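Local coordinates for aminotransferase AspB (Helicobacter pylori 26695, PDB 3EZS), which probably catalyses pyridoxal 5'-phosphate-dependent transamination, as a member of the class I and II aminotransferases, at residues N291-A296 / T303-Y308. Sequence-based numbering, arbitrary orientation.
Sequences NNLKLA and TLIYPY
The backbones of 291-296 and 303-308 come closest at Leu-293 and Pro-307, whose CA atoms lie 6.8 Å apart, as the chain leaving helix 280-299 runs back past the helix, extended as far as Tyr-306 and bent at Pro-307. No hydrogen bond joins the two segments, and Leu-293, Ala-296 and Ile-305 carry most of the contact. The two branches of Leu-293 divide the work. Leu-293 CD1 lies 3.6 Å from Tyr-308 N, over the Pro-307 to Tyr-308 peptide, with Tyr-306 O close by. Leu-293 CD2 meets Ile-305 CG2 at 4.0 Å. Ile-305 also uses two ends: its CG1 arm is anti to the carbonyl carbon (chi1 -57°) and, extended at chi2, carries CD1 to Ala-296, 3.7 Å from CB. Leu-293 and Ala-296, about one turn apart on the same face of the helix, thus meet different methyls of the one isoleucine.

The contact belongs to the smaller domain of the fold-type I aminotransferase, where the loop, tied to the helix by a hydrogen bond from Arg-297 NH2 to Ile-305 O, leads from helix 280-299 into strand 311-315, an edge of the three-stranded antiparallel sheet; Ala-296 also packs on Val-312 of that strand. On another side of the helix, Asn-292 ND2 bonds Leu-354 O and Tyr-356 O, and its OD1 bonds Thr-358 OG1, tying it to the chain that leads into helix 358-372 and to that helix's first residue. Glu-201 touches both Leu-293 and Pro-307, and its carboxylate forms a salt bridge with Lys-294 NZ.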
loop_
_atom_site.group_PDB
_atom_site.type_symbol
_atom_site.label_atom_id
_atom_site.label_comp_id
_atom_site.label_asym_id
_atom_site.label_seq_id
_atom_site.Cartn_x
_atom_site.Cartn_y
_atom_site.Cartn_z
ATOM N N ASN A 291 18.004 -27.217 9.133
ATOM C CA ASN A 291 17.765 -28.520 9.776
ATOM C C ASN A 291 16.451 -29.182 9.391
ATOM O O ASN A 291 16.364 -30.418 9.402
ATOM C CB ASN A 291 17.884 -28.411 11.293
ATOM C CG ASN A 291 19.318 -28.149 11.751
ATOM O OD1 ASN A 291 20.272 -28.591 11.108
ATOM N ND2 ASN A 291 19.471 -27.472 12.888
ATOM N N ASN A 292 15.434 -28.386 9.057
ATOM C CA ASN A 292 14.157 -28.945 8.579
ATOM C C ASN A 292 14.354 -29.657 7.242
ATOM O O ASN A 292 13.913 -30.795 7.081
ATOM C CB ASN A 292 13.062 -27.868 8.464
ATOM C CG ASN A 292 12.652 -27.302 9.808
ATOM O OD1 ASN A 292 13.046 -27.827 10.849
ATOM N ND2 ASN A 292 11.845 -26.239 9.798
ATOM N N LEU A 293 15.041 -28.999 6.300
ATOM C CA LEU A 293 15.325 -29.594 4.986
ATOM C C LEU A 293 16.175 -30.861 5.106
ATOM O O LEU A 293 15.930 -31.834 4.395
ATOM C CB LEU A 293 16.058 -28.603 4.061
ATOM C CG LEU A 293 15.382 -27.330 3.571
ATOM C CD1 LEU A 293 16.352 -26.498 2.696
ATOM C CD2 LEU A 293 14.096 -27.654 2.800
ATOM N N LYS A 294 17.179 -30.839 5.988
ATOM C CA LYS A 294 18.023 -32.014 6.233
ATOM C C LYS A 294 17.222 -33.185 6.749
ATOM O O LYS A 294 17.419 -34.319 6.306
ATOM C CB LYS A 294 19.132 -31.711 7.258
ATOM C CG LYS A 294 20.193 -30.760 6.753
ATOM C CD LYS A 294 21.309 -30.529 7.784
ATOM C CE LYS A 294 22.301 -29.483 7.284
ATOM N NZ LYS A 294 22.863 -29.810 5.952
ATOM N N LEU A 295 16.344 -32.912 7.708
ATOM C CA LEU A 295 15.496 -33.946 8.303
ATOM C C LEU A 295 14.583 -34.567 7.238
ATOM O O LEU A 295 14.510 -35.792 7.114
ATOM C CB LEU A 295 14.654 -33.352 9.444
ATOM C CG LEU A 295 13.633 -34.297 10.077
ATOM C CD1 LEU A 295 14.325 -35.531 10.679
ATOM C CD2 LEU A 295 12.802 -33.548 11.077
ATOM N N ALA A 296 13.911 -33.701 6.477
ATOM C CA ALA A 296 13.015 -34.105 5.398
ATOM C C ALA A 296 13.737 -34.992 4.398
ATOM O O ALA A 296 13.182 -36.000 3.937
ATOM C CB ALA A 296 12.419 -32.872 4.691
ATOM N N THR A 303 13.865 -38.905 -2.925
ATOM C CA THR A 303 13.106 -37.689 -3.258
ATOM C C THR A 303 14.084 -36.524 -3.351
ATOM O O THR A 303 14.973 -36.395 -2.518
ATOM C CB THR A 303 12.056 -37.354 -2.172
ATOM O OG1 THR A 303 11.143 -38.455 -2.016
ATOM C CG2 THR A 303 11.282 -36.073 -2.525
ATOM N N LEU A 304 13.925 -35.681 -4.361
ATOM C CA LEU A 304 14.804 -34.536 -4.520
ATOM C C LEU A 304 14.314 -33.343 -3.676
ATOM O O LEU A 304 13.200 -32.849 -3.876
ATOM C CB LEU A 304 14.878 -34.129 -5.993
ATOM C CG LEU A 304 15.807 -32.969 -6.376
ATOM C CD1 LEU A 304 17.251 -33.168 -5.886
ATOM C CD2 LEU A 304 15.776 -32.827 -7.873
ATOM N N ILE A 305 15.139 -32.905 -2.730
ATOM C CA ILE A 305 14.854 -31.719 -1.914
ATOM C C ILE A 305 16.039 -30.765 -2.108
ATOM O O ILE A 305 17.158 -31.057 -1.661
ATOM C CB ILE A 305 14.637 -32.072 -0.412
ATOM C CG1 ILE A 305 13.497 -33.097 -0.265
ATOM C CG2 ILE A 305 14.325 -30.814 0.416
ATOM C CD1 ILE A 305 13.271 -33.557 1.153
ATOM N N TYR A 306 15.814 -29.663 -2.823
ATOM C CA TYR A 306 16.875 -28.678 -3.028
ATOM C C TYR A 306 17.199 -28.003 -1.697
ATOM O O TYR A 306 16.297 -27.771 -0.895
ATOM C CB TYR A 306 16.457 -27.625 -4.060
ATOM C CG TYR A 306 16.273 -28.170 -5.475
ATOM C CD1 TYR A 306 17.354 -28.675 -6.201
ATOM C CD2 TYR A 306 15.025 -28.138 -6.096
ATOM C CE1 TYR A 306 17.179 -29.160 -7.490
ATOM C CE2 TYR A 306 14.844 -28.607 -7.378
ATOM C CZ TYR A 306 15.914 -29.116 -8.066
ATOM O OH TYR A 306 15.704 -29.577 -9.325
ATOM N N PRO A 307 18.476 -27.667 -1.447
ATOM C CA PRO A 307 18.857 -27.027 -0.172
ATOM C C PRO A 307 18.564 -25.510 -0.064
ATOM O O PRO A 307 19.391 -24.746 0.448
ATOM C CB PRO A 307 20.360 -27.327 -0.080
ATOM C CG PRO A 307 20.818 -27.343 -1.513
ATOM C CD PRO A 307 19.639 -27.855 -2.337
ATOM N N TYR A 308 17.373 -25.099 -0.504
ATOM C CA TYR A 308 16.957 -23.706 -0.525
ATOM C C TYR A 308 15.438 -23.699 -0.293
ATOM O O TYR A 308 14.739 -24.678 -0.619
ATOM C CB TYR A 308 17.286 -23.020 -1.884
ATOM C CG TYR A 308 18.707 -23.189 -2.361
ATOM C CD1 TYR A 308 19.695 -22.273 -2.007
ATOM C CD2 TYR A 308 19.071 -24.266 -3.178
ATOM C CE1 TYR A 308 21.024 -22.437 -2.426
ATOM C CE2 TYR A 308 20.405 -24.432 -3.632
ATOM C CZ TYR A 308 21.369 -23.513 -3.245
ATOM O OH TYR A 308 22.678 -23.657 -3.660
#